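Local atomic coordinates of RBSTP2229 gene product (Geobacillus stearothermophilus, PDB entry 1T6A), a protein that is of unknown function and belongs to the DUF1885 family, pairing a long N-terminal helix with a small domain of antiparallel sheets and a helix. Residues 61-73 with 84-98. Residues are numbered along the deposited sequence; the frame is centred on the assembly and turned at random.
Sequences GDGRLYKGMAISV and IALPPGATHGDKGKA
Asp94 OD2 is gripped by three backbone N-H groups, two of them, from Lys67 and Gly68, at the entry to strand 68-76. Lys67 N uses the syn lone pair of Asp94 OD2 at 2.8 Å. Gly68 N meets Asp94 OD2 from above the carboxylate plane at 3.2 Å. Thr91 N, at the N-cap just before the helix, comes in on the anti side, tilted out of the carboxylate plane. Thr91 and Asp94 form a capping box: Asp94 N donates in return to Thr91 OG1 at 3.0 Å. The box opens helix 92-109, which follows the antiparallel hairpin of strands 68-76 and 79-85. The carboxylate thus ties the helix start to the hairpin, and its other oxygen, OD1, is bonded to the hydroxyl of Tyr48. With an alanine here instead of Asp94, the N-H groups of Lys67, Gly68 and Thr91 would probably lose their shared acceptor, and the helix start would be less firmly tied to the strand.

Thr91 OG1 also donates to Leu65 O at 2.6 Å, from 32° outside the carbonyl plane. Its position between the backbone N and the carbonyl carbon (chi1 62°) lets it serve both bonds. A water joins Leu65 O to Gly93 N. The Tyr66 ring carries CE1 to within 3.6 Å of Gly93 CA, while Asp94 N lies near the ring plane at its edge.

Farther along, Ala70 and Ala85 form an antiparallel hydrogen-bonded pair, Ala85 N reaching Ala70 O at 2.8 Å. The side chain of selenomethionine Met69 reaches from strand 68-76 to the helix. Its chain bends at the last torsion (chi3 74°), which sets CE against Asp94 O and Ala98 N. Met69 SE meets Ala98 CB on the helix and lies 3.7 Å from Ile84 CG2 on strand 79-85.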
loop_
_atom_site.group_PDB
_atom_site.type_symbol
_atom_site.label_atom_id
_atom_site.label_comp_id
_atom_site.label_asym_id
_atom_site.label_seq_id
_atom_site.Cartn_x
_atom_site.Cartn_y
_atom_site.Cartn_z
ATOM N N GLY A 61 -7.796 -5.503 -11.087
ATOM C CA GLY A 61 -7.564 -6.060 -9.775
ATOM C C GLY A 61 -6.835 -7.386 -9.791
ATOM O O GLY A 61 -7.124 -8.253 -10.618
ATOM N N ASP A 62 -5.907 -7.548 -8.850
ATOM C CA ASP A 62 -5.204 -8.816 -8.658
ATOM C C ASP A 62 -6.121 -9.833 -8.000
ATOM O O ASP A 62 -6.722 -9.549 -6.961
ATOM C CB ASP A 62 -3.963 -8.613 -7.788
ATOM C CG ASP A 62 -2.949 -7.710 -8.437
ATOM O OD1 ASP A 62 -2.798 -7.814 -9.673
ATOM O OD2 ASP A 62 -2.259 -6.866 -7.811
ATOM N N GLY A 63 -6.246 -11.007 -8.615
ATOM C CA GLY A 63 -6.947 -12.123 -8.000
ATOM C C GLY A 63 -8.458 -11.976 -7.953
ATOM O O GLY A 63 -9.024 -11.035 -8.499
ATOM N N ARG A 64 -9.118 -12.914 -7.279
ATOM C CA ARG A 64 -10.585 -12.986 -7.273
ATOM C C ARG A 64 -11.243 -11.893 -6.414
ATOM O O ARG A 64 -12.424 -11.581 -6.593
ATOM C CB ARG A 64 -11.045 -14.381 -6.796
ATOM C CG ARG A 64 -10.977 -14.621 -5.269
ATOM C CD ARG A 64 -11.033 -16.116 -4.809
ATOM N NE ARG A 64 -10.323 -16.342 -3.530
ATOM C CZ ARG A 64 -8.988 -16.315 -3.379
ATOM N NH1 ARG A 64 -8.192 -16.088 -4.423
ATOM N NH2 ARG A 64 -8.437 -16.510 -2.175
ATOM N N LEU A 65 -10.483 -11.309 -5.494
ATOM C CA LEU A 65 -11.054 -10.387 -4.508
ATOM C C LEU A 65 -11.186 -8.937 -4.974
ATOM O O LEU A 65 -11.853 -8.134 -4.316
ATOM C CB LEU A 65 -10.254 -10.456 -3.211
ATOM C CG LEU A 65 -10.267 -11.844 -2.555
ATOM C CD1 LEU A 65 -9.465 -11.842 -1.305
ATOM C CD2 LEU A 65 -11.689 -12.279 -2.261
ATOM N N TYR A 66 -10.570 -8.621 -6.110
ATOM C CA TYR A 66 -10.569 -7.274 -6.668
ATOM C C TYR A 66 -10.832 -7.332 -8.174
ATOM O O TYR A 66 -10.076 -7.963 -8.908
ATOM C CB TYR A 66 -9.210 -6.605 -6.417
ATOM C CG TYR A 66 -8.825 -6.524 -4.954
ATOM C CD1 TYR A 66 -9.425 -5.591 -4.117
ATOM C CD2 TYR A 66 -7.902 -7.404 -4.400
ATOM C CE1 TYR A 66 -9.112 -5.514 -2.789
ATOM C CE2 TYR A 66 -7.564 -7.329 -3.044
ATOM C CZ TYR A 66 -8.182 -6.383 -2.248
ATOM O OH TYR A 66 -7.887 -6.282 -0.924
ATOM N N LYS A 67 -11.896 -6.676 -8.632
ATOM C CA LYS A 67 -12.170 -6.594 -10.066
ATOM C C LYS A 67 -11.447 -5.424 -10.717
ATOM O O LYS A 67 -10.680 -5.614 -11.666
ATOM C CB LYS A 67 -13.658 -6.479 -10.334
ATOM C CG LYS A 67 -13.981 -6.516 -11.826
ATOM C CD LYS A 67 -15.442 -6.907 -12.091
ATOM C CE LYS A 67 -15.799 -6.761 -13.568
ATOM N NZ LYS A 67 -17.080 -6.024 -13.730
ATOM N N GLY A 68 -11.707 -4.221 -10.213
ATOM C CA GLY A 68 -11.082 -3.022 -10.718
ATOM C C GLY A 68 -11.947 -1.769 -10.635
ATOM O O GLY A 68 -13.047 -1.762 -10.069
HETATM N N MSE A 69 -11.422 -0.698 -11.212
HETATM C CA MSE A 69 -12.144 0.560 -11.317
HETATM C C MSE A 69 -11.547 1.409 -12.443
HETATM O O MSE A 69 -10.495 1.072 -12.996
HETATM C CB MSE A 69 -12.064 1.325 -9.981
HETATM C CG MSE A 69 -10.694 1.897 -9.654
HETATM SE SE MSE A 69 -10.481 2.509 -7.788
HETATM C CE MSE A 69 -10.350 0.751 -6.910
ATOM N N ALA A 70 -12.206 2.522 -12.734
ATOM C CA ALA A 70 -11.853 3.385 -13.845
ATOM C C ALA A 70 -11.811 4.817 -13.359
ATOM O O ALA A 70 -12.756 5.279 -12.699
ATOM C CB ALA A 70 -12.904 3.226 -14.965
ATOM N N ILE A 71 -10.723 5.510 -13.656
ATOM C CA ILE A 71 -10.513 6.865 -13.189
ATOM C C ILE A 71 -10.321 7.787 -14.376
ATOM O O ILE A 71 -9.516 7.508 -15.255
ATOM C CB ILE A 71 -9.265 6.930 -12.246
ATOM C CG1 ILE A 71 -9.371 5.860 -11.151
ATOM C CG2 ILE A 71 -9.129 8.300 -11.654
ATOM C CD1 ILE A 71 -8.216 5.842 -10.155
ATOM N N SER A 72 -11.051 8.899 -14.376
ATOM C CA SER A 72 -11.020 9.863 -15.465
ATOM C C SER A 72 -11.176 11.280 -14.961
ATOM O O SER A 72 -11.513 11.515 -13.782
ATOM C CB SER A 72 -12.140 9.547 -16.463
ATOM O OG SER A 72 -13.393 9.453 -15.822
ATOM N N VAL A 73 -10.881 12.226 -15.848
ATOM C CA VAL A 73 -11.056 13.627 -15.576
ATOM C C VAL A 73 -12.306 14.111 -16.315
ATOM O O VAL A 73 -12.525 13.758 -17.460
ATOM C CB VAL A 73 -9.849 14.439 -16.021
ATOM C CG1 VAL A 73 -10.057 15.920 -15.747
ATOM C CG2 VAL A 73 -8.584 13.921 -15.345
ATOM N N ILE A 84 -14.143 8.449 -10.103
ATOM C CA ILE A 84 -13.778 7.053 -9.908
ATOM C C ILE A 84 -15.033 6.234 -10.056
ATOM O O ILE A 84 -15.946 6.341 -9.236
ATOM C CB ILE A 84 -13.135 6.832 -8.531
ATOM C CG1 ILE A 84 -11.882 7.684 -8.419
ATOM C CG2 ILE A 84 -12.814 5.347 -8.329
ATOM C CD1 ILE A 84 -11.327 7.730 -7.040
ATOM N N ALA A 85 -15.094 5.456 -11.132
ATOM C CA ALA A 85 -16.231 4.608 -11.445
ATOM C C ALA A 85 -15.929 3.149 -11.124
ATOM O O ALA A 85 -14.946 2.585 -11.603
ATOM C CB ALA A 85 -16.599 4.744 -12.944
ATOM N N LEU A 86 -16.784 2.545 -10.312
ATOM C CA LEU A 86 -16.731 1.118 -10.065
ATOM C C LEU A 86 -17.691 0.398 -11.005
ATOM O O LEU A 86 -18.850 0.777 -11.104
ATOM C CB LEU A 86 -17.134 0.810 -8.632
ATOM C CG LEU A 86 -16.214 1.314 -7.531
ATOM C CD1 LEU A 86 -16.910 1.097 -6.201
ATOM C CD2 LEU A 86 -14.898 0.581 -7.564
ATOM N N PRO A 87 -17.213 -0.654 -11.669
ATOM C CA PRO A 87 -18.054 -1.430 -12.580
ATOM C C PRO A 87 -19.088 -2.262 -11.822
ATOM O O PRO A 87 -18.969 -2.411 -10.596
ATOM C CB PRO A 87 -17.049 -2.330 -13.299
ATOM C CG PRO A 87 -15.946 -2.525 -12.291
ATOM C CD PRO A 87 -15.844 -1.198 -11.584
ATOM N N PRO A 88 -20.115 -2.749 -12.525
ATOM C CA PRO A 88 -21.188 -3.550 -11.910
ATOM C C PRO A 88 -20.720 -4.715 -11.036
ATOM O O PRO A 88 -21.315 -4.951 -9.980
ATOM C CB PRO A 88 -21.964 -4.076 -13.121
ATOM C CG PRO A 88 -21.790 -3.008 -14.139
ATOM C CD PRO A 88 -20.358 -2.532 -13.966
ATOM N N GLY A 89 -19.667 -5.406 -11.445
ATOM C CA GLY A 89 -19.176 -6.536 -10.662
ATOM C C GLY A 89 -18.180 -6.200 -9.550
ATOM O O GLY A 89 -17.544 -7.098 -9.010
ATOM N N ALA A 90 -18.046 -4.924 -9.194
ATOM C CA ALA A 90 -17.011 -4.486 -8.258
ATOM C C ALA A 90 -17.180 -5.174 -6.906
ATOM O O ALA A 90 -18.291 -5.327 -6.415
ATOM C CB ALA A 90 -17.056 -2.986 -8.092
ATOM N N THR A 91 -16.071 -5.569 -6.295
ATOM C CA THR A 91 -16.116 -6.300 -5.036
ATOM C C THR A 91 -16.154 -5.389 -3.817
ATOM O O THR A 91 -15.910 -4.191 -3.907
ATOM C CB THR A 91 -14.882 -7.207 -4.912
ATOM O OG1 THR A 91 -13.700 -6.402 -4.892
ATOM C CG2 THR A 91 -14.716 -8.094 -6.135
ATOM N N HIS A 92 -16.442 -6.003 -2.677
ATOM C CA HIS A 92 -16.268 -5.408 -1.364
ATOM C C HIS A 92 -14.898 -4.752 -1.279
ATOM O O HIS A 92 -14.787 -3.617 -0.838
ATOM C CB HIS A 92 -16.452 -6.495 -0.284
ATOM C CG HIS A 92 -16.108 -6.058 1.108
ATOM N ND1 HIS A 92 -16.971 -5.329 1.898
ATOM C CD2 HIS A 92 -15.001 -6.266 1.859
ATOM C CE1 HIS A 92 -16.404 -5.091 3.069
ATOM N NE2 HIS A 92 -15.213 -5.660 3.077
ATOM N N GLY A 93 -13.869 -5.465 -1.739
ATOM C CA GLY A 93 -12.507 -4.970 -1.704
ATOM C C GLY A 93 -12.299 -3.714 -2.533
ATOM O O GLY A 93 -11.693 -2.757 -2.062
ATOM N N ASP A 94 -12.806 -3.723 -3.762
ATOM C CA ASP A 94 -12.713 -2.586 -4.671
ATOM C C ASP A 94 -13.330 -1.334 -4.063
ATOM O O ASP A 94 -12.786 -0.260 -4.219
ATOM C CB ASP A 94 -13.470 -2.853 -5.975
ATOM C CG ASP A 94 -12.804 -3.882 -6.872
ATOM O OD1 ASP A 94 -11.552 -3.978 -6.936
ATOM O OD2 ASP A 94 -13.504 -4.619 -7.597
ATOM N N LYS A 95 -14.477 -1.473 -3.396
ATOM C CA LYS A 95 -15.164 -0.332 -2.824
ATOM C C LYS A 95 -14.282 0.326 -1.765
ATOM O O LYS A 95 -14.122 1.540 -1.754
ATOM C CB LYS A 95 -16.501 -0.731 -2.191
ATOM C CG LYS A 95 -17.584 -1.123 -3.205
ATOM C CD LYS A 95 -18.871 -1.587 -2.479
ATOM C CE LYS A 95 -19.857 -2.298 -3.392
ATOM N NZ LYS A 95 -19.190 -3.309 -4.267
ATOM N N GLY A 96 -13.734 -0.489 -0.872
ATOM C CA GLY A 96 -12.821 -0.016 0.142
ATOM C C GLY A 96 -11.596 0.659 -0.442
ATOM O O GLY A 96 -11.216 1.743 0.006
ATOM N N LYS A 97 -10.985 0.055 -1.457
ATOM C CA LYS A 97 -9.804 0.657 -2.052
ATOM C C LYS A 97 -10.134 1.984 -2.724
ATOM O O LYS A 97 -9.376 2.942 -2.594
ATOM C CB LYS A 97 -9.122 -0.285 -3.032
ATOM C CG LYS A 97 -8.583 -1.548 -2.389
ATOM C CD LYS A 97 -7.432 -1.242 -1.449
ATOM C CE LYS A 97 -6.869 -2.512 -0.879
ATOM N NZ LYS A 97 -7.635 -2.924 0.260
ATOM N N ALA A 98 -11.289 2.066 -3.377
ATOM C CA ALA A 98 -11.697 3.303 -4.042
ATOM C C ALA A 98 -11.914 4.368 -2.992
ATOM O O ALA A 98 -11.525 5.506 -3.180
ATOM C CB ALA A 98 -12.997 3.106 -4.883
HETATM O O HOH W 1 -13.397 -8.262 -2.139
#